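Local atomic coordinates of putative tryptophan halogenase (Xanthomonas campestris pv. campestris, PDB entry 6Y1W), a protein that probably halogenates an aromatic substrate with the help of a flavin cofactor. Residues 83-88 with 500-505; 118-123 with 473-478; 139-144 with 484-489; 148-153 with 489-494; 250-255 with 305-310. All coordinates share one frame; numbering follows the deposited sequence.

Contact 1: residues 83-88 with 500-505; sequences ATQATF and CPAPAP
Gln-85 and Phe-88 meet the chain that runs on from helix 492-499, beside the three-stranded antiparallel sheet formed by 59-61, 162-166 and 87-89. Segment 83-88 leads from helix 77-83 into the edge strand 87-89; segment 500-505, without regular structure, passes it in a roughly opposing direction. The approach is narrow: the nearest CA atoms, those of Gln-85 and Ala-502, are 5.4 Å apart, and Gln-85 buries more area here than any other residue. Its CB does not aim at the other segment, but the chain bends at chi2 (-80°) and swings the amide round to it. The amide then lies beside the methyl of Ala-502, with Gln-85 CD 3.7 Å from Ala-502 CB, while its nitrogen reaches past that methyl to the next carbonyl. At the other end, Phe-88 and Cys-500 form a sulfur-aromatic contact. Cys-500 SG stands 5.4 Å from the centroid of the Phe-88 ring, 55° off the ring normal, so it approaches obliquely; its nearest ring atom is Phe-88 CE2, at 4.4 Å. Between these two points Gln-280 bridges the segments, its NE2 bonded to the carbonyls of Ala-86 and Cys-500 and its OE1 to the amide of Ala-502. Phe-88 immediately precedes Lys-89, the predicted active-site residue, which places the contact next to the probable catalytic region. The one direct hydrogen bond across the segments runs from Gln-85 NE2 to Pro-503 O, 2.9 Å long with an N-H...O angle of 161°, the acceptor lying close to the amide plane of Gln-85.

Contact 2: residues 118-123 with 473-478; sequences AGFQHF and QFLEGI
Phe-123 and Phe-474 make the aromatic part of this helix-to-helix contact, an edge-to-face (T-shaped) pair. The edge of Phe-474 is directed at the face of Phe-123; the centroids are 5.5 Å apart and the planes stand at 70°. The leading atom is Phe-474 CE2, which also comes to 3.8 Å from Phe-123 CB, so the base of that side chain is touched as well as its ring.

The remaining interactions are apolar and converge on Phe-120. With CG anti to the backbone N (chi1 173°), its ring extends toward helix 468-486, and CE1 becomes the common point of contact. Ile-478 CD1 approaches Phe-120 CE1 most closely, at 3.6 Å, and Leu-475 CD1 follows at 3.9 Å from the same carbon. Phe-474 CE2 lies at the edge of the Phe-120 ring, near its plane, the two side chains sliding past each other in opposite directions. No hydrogen bond joins the segments, so the 206 Å² of buried surface reflects hydrophobic packing.

The contact thus sets the first turn of helix 120-129 against helix 468-486. Around it, Phe-136 packs on Phe-120, Met-466 on Phe-123 and Tyr-139 on Leu-475, extending the apolar layer into the loops that flank both helices.

Contact 3: residues 139-144 with 484-489; sequences YCLELR and ATLARL
The start of helix 141-148 packs here against the C-terminal end of helix 468-486, where Leu-141 and Arg-144, one helical turn apart, meet Thr-485, Leu-486 and Leu-489. Cys-140 is the N-cap residue of the first helix, and a type I beta turn from Leu-486 to Leu-489 carries the chain onward from the second.

The two methyls of Leu-141 divide the work. CD2 meets the methyl of Thr-485, Leu-141 CD2 to Thr-485 CG2 being 3.6 Å, with the side chains crossing at about a right angle. Leu-141 CD1 lies against the helix backbone, 3.8 Å from Leu-486 N, and more loosely approaches Leu-489 CD1 at 4.4 Å. Thr-485 places its methyl there by holding CG2 anti to the backbone N, beside the carbonyl carbon; its OG1 is bonded to Arg-481 O within its own helix.

Leu-486 fits beside Arg-144, whose chain bends at chi2 (-72°) and again at chi3, folding the guanidinium back over the leucine. Salt bridges to Glu-483 OE2 and Glu-148 OE2 hold the group from NE and from NH1 respectively; the former ties it to helix 468-486. Beneath it, Leu-486 CD2 lies over one guanidinium face, 3.4 Å from Arg-144 NH2.

Contact 4: residues 148-153 with 489-494; sequences EGRFAH and LPPHAE
Two backbone hydrogen bonds join Gly-149 and Phe-151 to the chain leading into helix 492-499 and to its first residue. His-492 N donates a hydrogen bond to Gly-149 O at 2.9 Å, and Phe-151 N donates one to Pro-490 O at 3.0 Å, the latter nearly along the C=O axis. Together they flank Arg-150 and Pro-491, forming a single beta bridge with these two CA atoms 4.4 Å apart. Arg-150 CA adds a CA-H...O contact to Pro-490 O at 3.2 Å. In one of two modelled conformers Arg-150 NH1 also donates to Leu-489 O at 2.8 Å, a less certain bond; the donor lies in the carbonyl plane, although the N-H...O angle is only 145°. The extended arginine chain (chi2 -175°) stands off across its own segment and brings NH1 to that oxygen.

Outward from this bridge the packing is apolar. Ala-152 CB sits 3.6 Å from Pro-490 CD, with Leu-489 CD2 further off, 4.2 Å from the same methyl. Pro-491 lies alongside Arg-150, both side chains pointing the same way. Phe-151 CB approaches the His-492 ring obliquely; that ring is held by ND1 to Pro-260 O and by NE2 to Phe-88 N. The carbonyl oxygens of Phe-151 and Ala-152 are buried by the contact without a modelled partner.

Gly-149, with positive phi (70°), ends helix 141-148, and Pro-491 is the N-cap of helix 492-499. The arrangement is therefore an isolated beta bridge linking one helix's exit to another's entry, with the side chains of His-492 and the predicted active-site Lys-89 about 7 Å apart.

Contact 5: residues 250-255 with 305-310; sequences LAVQTE and HNLQGR
Leu-307, just past the end of helix 296-306, is the first residue of segment 305-310 to touch strand 248-254. Its side chain and that of Val-252 reach toward each other tip to tip, with Leu-307 CD1 3.9 Å from Val-252 CG1; Leu-307 CD2 adds a contact with Thr-254 CG2. Gln-308 takes part through its backbone: its carbonyl oxygen accepts from a water 2.7 Å away, which is also hydrogen-bonded to Thr-254 OG1 and Glu-255 O. Asn-285 ND2 is a further partner of that threonine hydroxyl. At Gly-309 (phi 84°) the chain passes close to Glu-255, the CA atoms of Gly-309 and Glu-255 being 5.4 Å apart. Arg-310 completes the contact. Its carbonyl oxygen receives Glu-255 N at 2.9 Å, and its guanidinium grips the Glu-255 carboxylate side-on in a salt bridge. Arg-310 NE donates to Glu-255 OE2 at 2.9 Å, almost straight at 169°, while Arg-310 NH2 donates to the syn lone pair of Glu-255 OE1 at 3.0 Å. The carboxylate and guanidinium planes are 40° apart. Arg-310 N also reaches Glu-255 OE2, from above the carboxylate plane and on the same face as NE. With two N-H donors on one oxygen and a third on the other, the carboxylate is held in position and its negative charge is probably stabilised.

From the N terminus, segment 83-88 comes first and meets the chain's late segment 500-505, so contact 1 closes the widest loop and encloses the other four. Segments 118-123, 139-144 and 148-153 then follow, and their partners at 473-478, 484-489 and 489-494 come in the same order; contacts 2, 3 and 4 therefore cross one another. They bind helices 120-129 and 141-148, and the loop after the latter, to helices 468-486 and 492-499. Contacts 3 and 4 share Leu-489, while contact 4 touches contact 1 through His-492 and Phe-151 at Phe-88. Contact 5 closes a short loop within all these, joining strand 248-254 to the exit of helix 296-306.

Contact 1: residues 83-88 with 500-505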
# COMPACT_ATOMS: atom_id res chain seq x y z
N ALA A 83 33.18 6.24 -6.64
CA ALA A 83 33.52 5.35 -7.73
C ALA A 83 32.70 5.59 -8.99
O ALA A 83 33.12 5.13 -10.05
CB ALA A 83 33.29 3.89 -7.30
N THR A 84 31.60 6.34 -8.90
CA THR A 84 30.73 6.51 -10.06
C THR A 84 30.60 7.97 -10.45
O THR A 84 29.69 8.32 -11.19
CB THR A 84 29.34 5.91 -9.79
OG1 THR A 84 28.75 6.54 -8.67
CG2 THR A 84 29.46 4.37 -9.53
N GLN A 85 31.54 8.83 -9.99
CA GLN A 85 31.51 10.27 -10.28
C GLN A 85 30.20 10.92 -9.84
O GLN A 85 29.76 11.93 -10.43
CB GLN A 85 31.79 10.55 -11.77
CG GLN A 85 33.16 10.03 -12.24
CD GLN A 85 34.27 10.99 -11.84
OE1 GLN A 85 34.09 12.22 -11.82
NE2 GLN A 85 35.43 10.42 -11.47
N ALA A 86 29.59 10.39 -8.77
CA ALA A 86 28.19 10.72 -8.50
C ALA A 86 28.00 12.03 -7.75
O ALA A 86 28.87 12.47 -6.99
CB ALA A 86 27.50 9.60 -7.70
N THR A 87 26.84 12.66 -7.96
CA THR A 87 26.43 13.82 -7.17
C THR A 87 25.06 13.55 -6.56
O THR A 87 24.41 12.55 -6.87
CB THR A 87 26.37 15.12 -8.02
OG1 THR A 87 25.34 14.99 -9.01
CG2 THR A 87 27.74 15.39 -8.75
N PHE A 88 24.61 14.45 -5.70
CA PHE A 88 23.30 14.28 -5.09
C PHE A 88 22.20 14.91 -5.92
O PHE A 88 22.40 15.91 -6.63
CB PHE A 88 23.29 14.86 -3.66
CG PHE A 88 24.15 14.09 -2.71
CD1 PHE A 88 23.68 12.89 -2.14
CD2 PHE A 88 25.43 14.52 -2.40
CE1 PHE A 88 24.48 12.14 -1.28
CE2 PHE A 88 26.24 13.75 -1.54
CZ PHE A 88 25.76 12.58 -0.98
N CYS A 500 32.49 12.51 -0.59
CA CYS A 500 32.65 11.47 -1.58
C CYS A 500 33.41 11.97 -2.80
O CYS A 500 32.96 11.74 -3.92
CB CYS A 500 31.27 10.92 -1.96
SG CYS A 500 30.15 12.18 -2.63
N PRO A 501 34.56 12.63 -2.63
CA PRO A 501 35.27 13.18 -3.80
C PRO A 501 35.74 12.10 -4.77
O PRO A 501 36.37 11.10 -4.38
CB PRO A 501 36.45 13.95 -3.17
CG PRO A 501 36.66 13.30 -1.87
CD PRO A 501 35.28 12.94 -1.37
N ALA A 502 35.37 12.27 -6.05
CA ALA A 502 35.79 11.43 -7.16
C ALA A 502 36.99 12.08 -7.84
O ALA A 502 37.05 13.31 -7.95
CB ALA A 502 34.68 11.26 -8.20
N PRO A 503 37.92 11.28 -8.33
CA PRO A 503 39.09 11.86 -9.03
C PRO A 503 38.69 12.49 -10.36
O PRO A 503 37.94 11.91 -11.15
CB PRO A 503 40.01 10.65 -9.23
CG PRO A 503 39.08 9.48 -9.26
CD PRO A 503 37.96 9.81 -8.28
N ALA A 504 39.21 13.67 -10.63
CA ALA A 504 38.91 14.29 -11.92
C ALA A 504 39.55 13.48 -13.04
O ALA A 504 40.73 13.13 -12.94
CB ALA A 504 39.40 15.75 -11.98
N PRO A 505 38.83 13.17 -14.11
CA PRO A 505 39.46 12.47 -15.23
C PRO A 505 40.67 13.25 -15.71
O PRO A 505 40.65 14.49 -15.76
CB PRO A 505 38.36 12.43 -16.29
CG PRO A 505 37.05 12.41 -15.42
CD PRO A 505 37.36 13.26 -14.23

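Contact 2: residues 118-123 with 473-478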
# COMPACT_ATOMS: atom_id res chain seq x y z
N ALA A 118 -6.81 15.79 5.97
CA ALA A 118 -6.61 16.52 4.72
C ALA A 118 -5.14 16.86 4.51
O ALA A 118 -4.49 17.38 5.42
CB ALA A 118 -7.40 17.84 4.72
N GLY A 119 -4.65 16.61 3.30
CA GLY A 119 -3.26 16.91 3.01
C GLY A 119 -3.00 18.41 3.00
O GLY A 119 -3.91 19.23 2.86
N PHE A 120 -1.70 18.75 3.11
CA PHE A 120 -1.29 20.16 3.21
C PHE A 120 -1.87 21.02 2.09
O PHE A 120 -2.16 22.21 2.29
CB PHE A 120 0.24 20.27 3.15
CG PHE A 120 0.73 21.71 3.07
CD1 PHE A 120 0.56 22.52 4.17
CD2 PHE A 120 1.37 22.20 1.92
CE1 PHE A 120 1.01 23.87 4.14
CE2 PHE A 120 1.80 23.55 1.87
CZ PHE A 120 1.60 24.38 3.00
N GLN A 121 -1.99 20.47 0.89
CA GLN A 121 -2.40 21.28 -0.25
C GLN A 121 -3.77 21.90 -0.05
O GLN A 121 -4.05 22.92 -0.68
CB GLN A 121 -2.35 20.48 -1.56
CG GLN A 121 -3.49 19.49 -1.79
CD GLN A 121 -3.31 18.15 -1.09
OE1 GLN A 121 -2.52 18.01 -0.15
NE2 GLN A 121 -4.13 17.16 -1.49
N HIS A 122 -4.64 21.29 0.78
CA HIS A 122 -5.96 21.89 1.02
C HIS A 122 -5.83 23.18 1.81
O HIS A 122 -6.51 24.16 1.48
CB HIS A 122 -6.87 20.89 1.73
CG HIS A 122 -7.17 19.70 0.87
ND1 HIS A 122 -8.05 19.78 -0.19
CD2 HIS A 122 -6.61 18.47 0.82
CE1 HIS A 122 -8.07 18.62 -0.82
NE2 HIS A 122 -7.20 17.81 -0.23
N PHE A 123 -4.93 23.22 2.79
CA PHE A 123 -4.66 24.46 3.51
C PHE A 123 -3.99 25.46 2.60
O PHE A 123 -4.32 26.66 2.63
CB PHE A 123 -3.82 24.17 4.76
CG PHE A 123 -4.51 23.22 5.68
CD1 PHE A 123 -5.45 23.67 6.59
CD2 PHE A 123 -4.29 21.84 5.56
CE1 PHE A 123 -6.14 22.79 7.41
CE2 PHE A 123 -4.96 20.95 6.38
CZ PHE A 123 -5.89 21.41 7.30
N GLN A 473 -0.33 32.12 9.85
CA GLN A 473 0.61 31.71 10.88
C GLN A 473 1.04 30.27 10.67
O GLN A 473 2.21 29.92 10.87
CB GLN A 473 -0.04 31.86 12.26
CG GLN A 473 0.77 31.30 13.40
CD GLN A 473 0.00 31.36 14.72
OE1 GLN A 473 -1.09 30.79 14.85
NE2 GLN A 473 0.56 32.07 15.70
N PHE A 474 0.10 29.42 10.26
CA PHE A 474 0.40 28.03 9.95
C PHE A 474 1.41 27.94 8.81
O PHE A 474 2.44 27.27 8.93
CB PHE A 474 -0.91 27.31 9.60
CG PHE A 474 -0.74 25.88 9.10
CD1 PHE A 474 -0.09 24.91 9.87
CD2 PHE A 474 -1.26 25.51 7.87
CE1 PHE A 474 0.06 23.58 9.40
CE2 PHE A 474 -1.11 24.20 7.40
CZ PHE A 474 -0.44 23.24 8.17
N LEU A 475 1.12 28.61 7.70
CA LEU A 475 2.02 28.54 6.55
C LEU A 475 3.39 29.16 6.86
O LEU A 475 4.42 28.60 6.49
CB LEU A 475 1.37 29.22 5.34
CG LEU A 475 0.66 28.26 4.37
CD1 LEU A 475 -0.42 27.38 5.00
CD2 LEU A 475 0.09 29.05 3.20
N GLU A 476 3.41 30.31 7.56
CA GLU A 476 4.69 30.97 7.83
C GLU A 476 5.55 30.18 8.82
O GLU A 476 6.78 30.21 8.71
CB GLU A 476 4.47 32.39 8.35
CG GLU A 476 4.33 33.42 7.26
CD GLU A 476 5.59 33.52 6.39
OE1 GLU A 476 6.55 34.20 6.81
OE2 GLU A 476 5.60 32.91 5.29
N GLY A 477 4.93 29.47 9.77
CA GLY A 477 5.71 28.62 10.66
C GLY A 477 6.41 27.51 9.89
O GLY A 477 7.59 27.23 10.14
N ILE A 478 5.71 26.90 8.94
CA ILE A 478 6.34 25.92 8.05
C ILE A 478 7.49 26.56 7.26
O ILE A 478 8.60 26.02 7.19
CB ILE A 478 5.29 25.30 7.11
CG1 ILE A 478 4.30 24.41 7.89
CG2 ILE A 478 5.94 24.51 5.96
CD1 ILE A 478 3.04 24.13 7.11

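Contact 3: residues 139-144 with 484-489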
# COMPACT_ATOMS: atom_id res chain seq x y z
N TYR A 139 7.32 25.75 0.64
CA TYR A 139 7.00 24.97 1.83
C TYR A 139 7.63 23.57 1.81
O TYR A 139 7.25 22.74 2.63
CB TYR A 139 5.47 24.89 1.98
CG TYR A 139 4.87 26.29 1.98
CD1 TYR A 139 4.90 27.07 3.15
CD2 TYR A 139 4.28 26.82 0.84
CE1 TYR A 139 4.37 28.37 3.15
CE2 TYR A 139 3.75 28.13 0.84
CZ TYR A 139 3.80 28.87 2.01
OH TYR A 139 3.31 30.17 2.04
N CYS A 140 8.61 23.33 0.94
CA CYS A 140 9.25 22.02 0.78
C CYS A 140 10.77 22.19 0.83
O CYS A 140 11.35 22.86 -0.04
CB CYS A 140 8.85 21.40 -0.56
SG CYS A 140 9.64 19.80 -0.80
N LEU A 141 11.41 21.56 1.82
CA LEU A 141 12.86 21.73 2.00
C LEU A 141 13.64 21.23 0.78
O LEU A 141 14.56 21.90 0.29
CB LEU A 141 13.32 20.98 3.25
CG LEU A 141 14.84 20.93 3.48
CD1 LEU A 141 15.41 22.34 3.69
CD2 LEU A 141 15.22 19.96 4.63
N GLU A 142 13.33 20.03 0.30
CA GLU A 142 14.12 19.50 -0.81
C GLU A 142 14.03 20.41 -2.02
O GLU A 142 15.01 20.60 -2.75
CB GLU A 142 13.65 18.08 -1.17
CG GLU A 142 14.12 17.04 -0.18
CD GLU A 142 13.22 16.90 1.06
OE1 GLU A 142 12.29 17.71 1.30
OE2 GLU A 142 13.42 15.91 1.81
N LEU A 143 12.85 20.97 -2.26
CA LEU A 143 12.67 21.89 -3.37
C LEU A 143 13.54 23.13 -3.18
O LEU A 143 14.23 23.57 -4.12
CB LEU A 143 11.19 22.30 -3.51
CG LEU A 143 10.87 23.09 -4.80
CD1 LEU A 143 9.43 22.72 -5.30
CD2 LEU A 143 10.97 24.60 -4.55
N ARG A 144 13.55 23.69 -1.97
CA ARG A 144 14.40 24.85 -1.73
C ARG A 144 15.88 24.48 -1.88
O ARG A 144 16.68 25.30 -2.34
CB ARG A 144 14.12 25.41 -0.34
CG ARG A 144 12.76 26.11 -0.25
CD ARG A 144 12.75 27.44 -1.00
NE ARG A 144 13.68 28.36 -0.32
CZ ARG A 144 14.64 29.07 -0.91
NH1 ARG A 144 14.83 29.03 -2.22
NH2 ARG A 144 15.43 29.86 -0.16
N ALA A 484 15.12 27.75 8.04
CA ALA A 484 16.15 27.56 9.07
C ALA A 484 16.94 26.29 8.83
O ALA A 484 18.14 26.22 9.13
CB ALA A 484 15.51 27.52 10.45
N THR A 485 16.26 25.26 8.33
CA THR A 485 16.94 24.01 8.01
C THR A 485 17.83 24.19 6.78
O THR A 485 18.98 23.74 6.77
CB THR A 485 15.90 22.91 7.80
OG1 THR A 485 15.11 22.78 9.00
CG2 THR A 485 16.57 21.55 7.54
N LEU A 486 17.32 24.90 5.77
CA LEU A 486 18.09 25.13 4.55
C LEU A 486 19.37 25.90 4.85
O LEU A 486 20.41 25.62 4.25
CB LEU A 486 17.23 25.91 3.56
CG LEU A 486 17.80 26.28 2.21
CD1 LEU A 486 17.94 25.04 1.29
CD2 LEU A 486 16.93 27.31 1.56
N ALA A 487 19.30 26.87 5.77
CA ALA A 487 20.48 27.68 6.09
C ALA A 487 21.60 26.87 6.72
O ALA A 487 22.74 27.34 6.76
CB ALA A 487 20.09 28.83 7.03
N ARG A 488 21.31 25.69 7.25
CA ARG A 488 22.30 24.79 7.84
C ARG A 488 22.92 23.84 6.82
O ARG A 488 23.84 23.09 7.18
CB ARG A 488 21.69 23.97 8.96
CG ARG A 488 21.09 24.78 10.07
CD ARG A 488 20.13 23.93 10.90
NE ARG A 488 20.57 22.54 10.95
CZ ARG A 488 19.77 21.51 11.23
NH1 ARG A 488 20.27 20.28 11.26
NH2 ARG A 488 18.47 21.71 11.46
N LEU A 489 22.48 23.87 5.57
CA LEU A 489 23.03 22.94 4.58
C LEU A 489 24.13 23.62 3.78
O LEU A 489 23.99 24.79 3.40
CB LEU A 489 21.92 22.47 3.63
CG LEU A 489 20.72 21.80 4.30
CD1 LEU A 489 19.73 21.54 3.17
CD2 LEU A 489 21.13 20.53 4.98

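Contact 4: residues 148-153 with 489-494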
# COMPACT_ATOMS: atom_id res chain seq x y z
N GLU A 148 18.62 26.44 -4.26
CA GLU A 148 19.81 27.09 -3.73
C GLU A 148 21.07 26.28 -3.91
O GLU A 148 22.15 26.76 -3.52
CB GLU A 148 19.63 27.40 -2.23
CG GLU A 148 18.41 28.27 -1.90
CD GLU A 148 18.44 29.61 -2.59
OE1 GLU A 148 19.56 30.10 -2.89
OE2 GLU A 148 17.34 30.18 -2.83
N GLY A 149 20.98 25.05 -4.42
CA GLY A 149 22.19 24.27 -4.69
C GLY A 149 22.91 23.78 -3.45
O GLY A 149 24.16 23.77 -3.41
N ARG A 150 22.16 23.38 -2.43
CA ARG A 150 22.69 22.95 -1.14
C ARG A 150 22.34 21.49 -0.86
O ARG A 150 21.28 21.00 -1.27
CB ARG A 150 22.14 23.84 -0.02
CG ARG A 150 22.53 25.30 -0.16
CD ARG A 150 22.06 26.09 1.03
NE ARG A 150 22.49 27.48 0.95
CZ ARG A 150 23.62 27.96 1.44
NH1 ARG A 150 24.47 27.15 2.07
NH2 ARG A 150 23.92 29.25 1.30
N PHE A 151 23.22 20.80 -0.12
CA PHE A 151 22.93 19.42 0.28
C PHE A 151 23.81 19.02 1.45
O PHE A 151 25.03 19.25 1.42
CB PHE A 151 23.15 18.39 -0.85
CG PHE A 151 22.81 16.99 -0.42
CD1 PHE A 151 21.49 16.54 -0.50
CD2 PHE A 151 23.76 16.16 0.18
CE1 PHE A 151 21.15 15.29 -0.04
CE2 PHE A 151 23.42 14.90 0.66
CZ PHE A 151 22.09 14.47 0.56
N ALA A 152 23.19 18.36 2.42
CA ALA A 152 23.87 17.45 3.36
C ALA A 152 22.83 16.49 3.91
O ALA A 152 21.64 16.76 3.80
CB ALA A 152 24.58 18.25 4.48
N HIS A 153 23.26 15.36 4.48
CA HIS A 153 22.30 14.47 5.13
C HIS A 153 21.76 15.14 6.38
O HIS A 153 22.46 15.89 7.06
CB HIS A 153 22.92 13.13 5.55
CG HIS A 153 23.59 12.40 4.44
ND1 HIS A 153 24.91 12.59 4.11
CD2 HIS A 153 23.12 11.47 3.58
CE1 HIS A 153 25.23 11.81 3.10
NE2 HIS A 153 24.16 11.12 2.75
N LEU A 489 22.48 23.87 5.57
CA LEU A 489 23.03 22.94 4.58
C LEU A 489 24.13 23.62 3.78
O LEU A 489 23.99 24.79 3.40
CB LEU A 489 21.92 22.47 3.63
CG LEU A 489 20.72 21.80 4.30
CD1 LEU A 489 19.73 21.54 3.17
CD2 LEU A 489 21.13 20.53 4.98
N PRO A 490 25.27 22.97 3.52
CA PRO A 490 26.37 23.62 2.78
C PRO A 490 26.12 23.60 1.29
O PRO A 490 25.27 22.81 0.80
CB PRO A 490 27.59 22.75 3.12
CG PRO A 490 26.99 21.37 3.27
CD PRO A 490 25.64 21.60 3.95
N PRO A 491 26.87 24.39 0.53
CA PRO A 491 26.87 24.23 -0.94
C PRO A 491 27.20 22.79 -1.34
O PRO A 491 28.04 22.13 -0.73
CB PRO A 491 27.96 25.21 -1.40
CG PRO A 491 28.09 26.20 -0.25
CD PRO A 491 27.82 25.42 0.99
N HIS A 492 26.50 22.31 -2.39
CA HIS A 492 26.65 20.93 -2.87
C HIS A 492 28.11 20.56 -3.08
O HIS A 492 28.55 19.47 -2.69
CB HIS A 492 25.89 20.82 -4.20
CG HIS A 492 25.70 19.42 -4.71
ND1 HIS A 492 25.27 19.17 -6.00
CD2 HIS A 492 25.81 18.21 -4.10
CE1 HIS A 492 25.17 17.86 -6.18
NE2 HIS A 492 25.47 17.26 -5.04
N ALA A 493 28.85 21.43 -3.73
CA ALA A 493 30.24 21.14 -4.06
C ALA A 493 31.08 20.98 -2.81
O ALA A 493 31.97 20.13 -2.77
CB ALA A 493 30.82 22.26 -4.92
N GLU A 494 30.81 21.79 -1.78
CA GLU A 494 31.57 21.64 -0.54
C GLU A 494 31.26 20.30 0.12
O GLU A 494 32.17 19.62 0.63
CB GLU A 494 31.26 22.80 0.41
CG GLU A 494 32.06 24.03 0.06
CD GLU A 494 31.61 25.25 0.82
OE1 GLU A 494 31.75 26.37 0.25
OE2 GLU A 494 31.13 25.09 1.97

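Contact 5: residues 250-255 with 305-310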
# COMPACT_ATOMS: atom_id res chain seq x y z
N LEU A 250 19.18 11.94 -28.69
CA LEU A 250 20.58 12.22 -28.98
C LEU A 250 21.23 12.60 -27.65
O LEU A 250 20.67 13.44 -26.93
CB LEU A 250 20.74 13.42 -29.93
CG LEU A 250 20.55 13.18 -31.41
CD1 LEU A 250 20.35 14.52 -32.14
CD2 LEU A 250 21.75 12.39 -31.97
N ALA A 251 22.40 12.02 -27.34
CA ALA A 251 23.00 12.27 -26.03
C ALA A 251 24.44 12.75 -26.20
O ALA A 251 25.14 12.33 -27.12
CB ALA A 251 22.97 11.00 -25.16
N VAL A 252 24.87 13.64 -25.31
CA VAL A 252 26.23 14.20 -25.42
C VAL A 252 26.66 14.69 -24.04
O VAL A 252 25.87 15.28 -23.30
CB VAL A 252 26.28 15.35 -26.44
CG1 VAL A 252 25.44 16.57 -25.96
CG2 VAL A 252 27.76 15.78 -26.71
N GLN A 253 27.95 14.50 -23.73
CA GLN A 253 28.51 15.00 -22.49
C GLN A 253 29.19 16.34 -22.74
O GLN A 253 29.72 16.60 -23.82
CB GLN A 253 29.51 13.98 -21.89
CG GLN A 253 28.95 12.56 -21.72
CD GLN A 253 27.69 12.48 -20.78
OE1 GLN A 253 27.79 12.64 -19.56
NE2 GLN A 253 26.51 12.20 -21.36
N THR A 254 29.13 17.21 -21.75
CA THR A 254 29.80 18.51 -21.87
C THR A 254 30.65 18.75 -20.64
O THR A 254 30.41 18.17 -19.58
CB THR A 254 28.82 19.68 -22.04
OG1 THR A 254 27.81 19.63 -21.00
CG2 THR A 254 28.16 19.66 -23.43
N GLU A 255 31.63 19.65 -20.76
CA GLU A 255 32.36 19.99 -19.55
C GLU A 255 31.47 20.78 -18.58
O GLU A 255 30.52 21.47 -18.97
CB GLU A 255 33.64 20.78 -19.89
CG GLU A 255 33.37 22.08 -20.46
CD GLU A 255 34.59 22.69 -21.19
OE1 GLU A 255 35.77 22.28 -20.96
OE2 GLU A 255 34.33 23.59 -22.00
N HIS A 305 21.96 24.18 -29.36
CA HIS A 305 21.63 25.53 -28.93
C HIS A 305 21.53 25.64 -27.41
O HIS A 305 21.86 26.69 -26.85
CB HIS A 305 20.32 25.97 -29.59
CG HIS A 305 19.80 27.30 -29.11
ND1 HIS A 305 20.33 28.51 -29.52
CD2 HIS A 305 18.77 27.60 -28.28
CE1 HIS A 305 19.67 29.49 -28.95
NE2 HIS A 305 18.71 28.97 -28.19
N ASN A 306 21.15 24.56 -26.74
CA ASN A 306 20.96 24.61 -25.30
C ASN A 306 22.18 24.17 -24.50
O ASN A 306 22.15 24.30 -23.28
CB ASN A 306 19.76 23.73 -24.90
CG ASN A 306 18.42 24.39 -25.23
OD1 ASN A 306 17.83 25.06 -24.39
ND2 ASN A 306 17.98 24.27 -26.48
N LEU A 307 23.23 23.66 -25.15
CA LEU A 307 24.40 23.18 -24.42
C LEU A 307 25.16 24.35 -23.82
O LEU A 307 25.14 25.47 -24.34
CB LEU A 307 25.34 22.39 -25.34
CG LEU A 307 24.83 21.04 -25.88
CD1 LEU A 307 25.87 20.35 -26.73
CD2 LEU A 307 24.44 20.12 -24.73
N GLN A 308 25.74 24.10 -22.65
CA GLN A 308 26.73 24.96 -22.03
C GLN A 308 28.03 24.18 -21.92
O GLN A 308 28.02 23.00 -21.55
CB GLN A 308 26.32 25.42 -20.64
CG GLN A 308 25.05 26.26 -20.62
CD GLN A 308 24.51 26.35 -19.21
OE1 GLN A 308 23.53 25.68 -18.87
NE2 GLN A 308 25.16 27.17 -18.38
N GLY A 309 29.13 24.84 -22.27
CA GLY A 309 30.43 24.21 -22.24
C GLY A 309 30.73 23.42 -23.50
O GLY A 309 29.84 23.05 -24.28
N ARG A 310 32.01 23.10 -23.68
CA ARG A 310 32.37 22.33 -24.86
C ARG A 310 31.92 20.88 -24.71
O ARG A 310 31.90 20.31 -23.61
CB ARG A 310 33.89 22.36 -25.06
CG ARG A 310 34.38 23.77 -25.49
CD ARG A 310 35.90 23.89 -25.40
NE ARG A 310 36.38 23.72 -24.03
CZ ARG A 310 37.66 23.78 -23.66
NH1 ARG A 310 38.61 23.99 -24.57
NH2 ARG A 310 37.99 23.63 -22.39
O HOH W 1 27.90 21.78 -19.16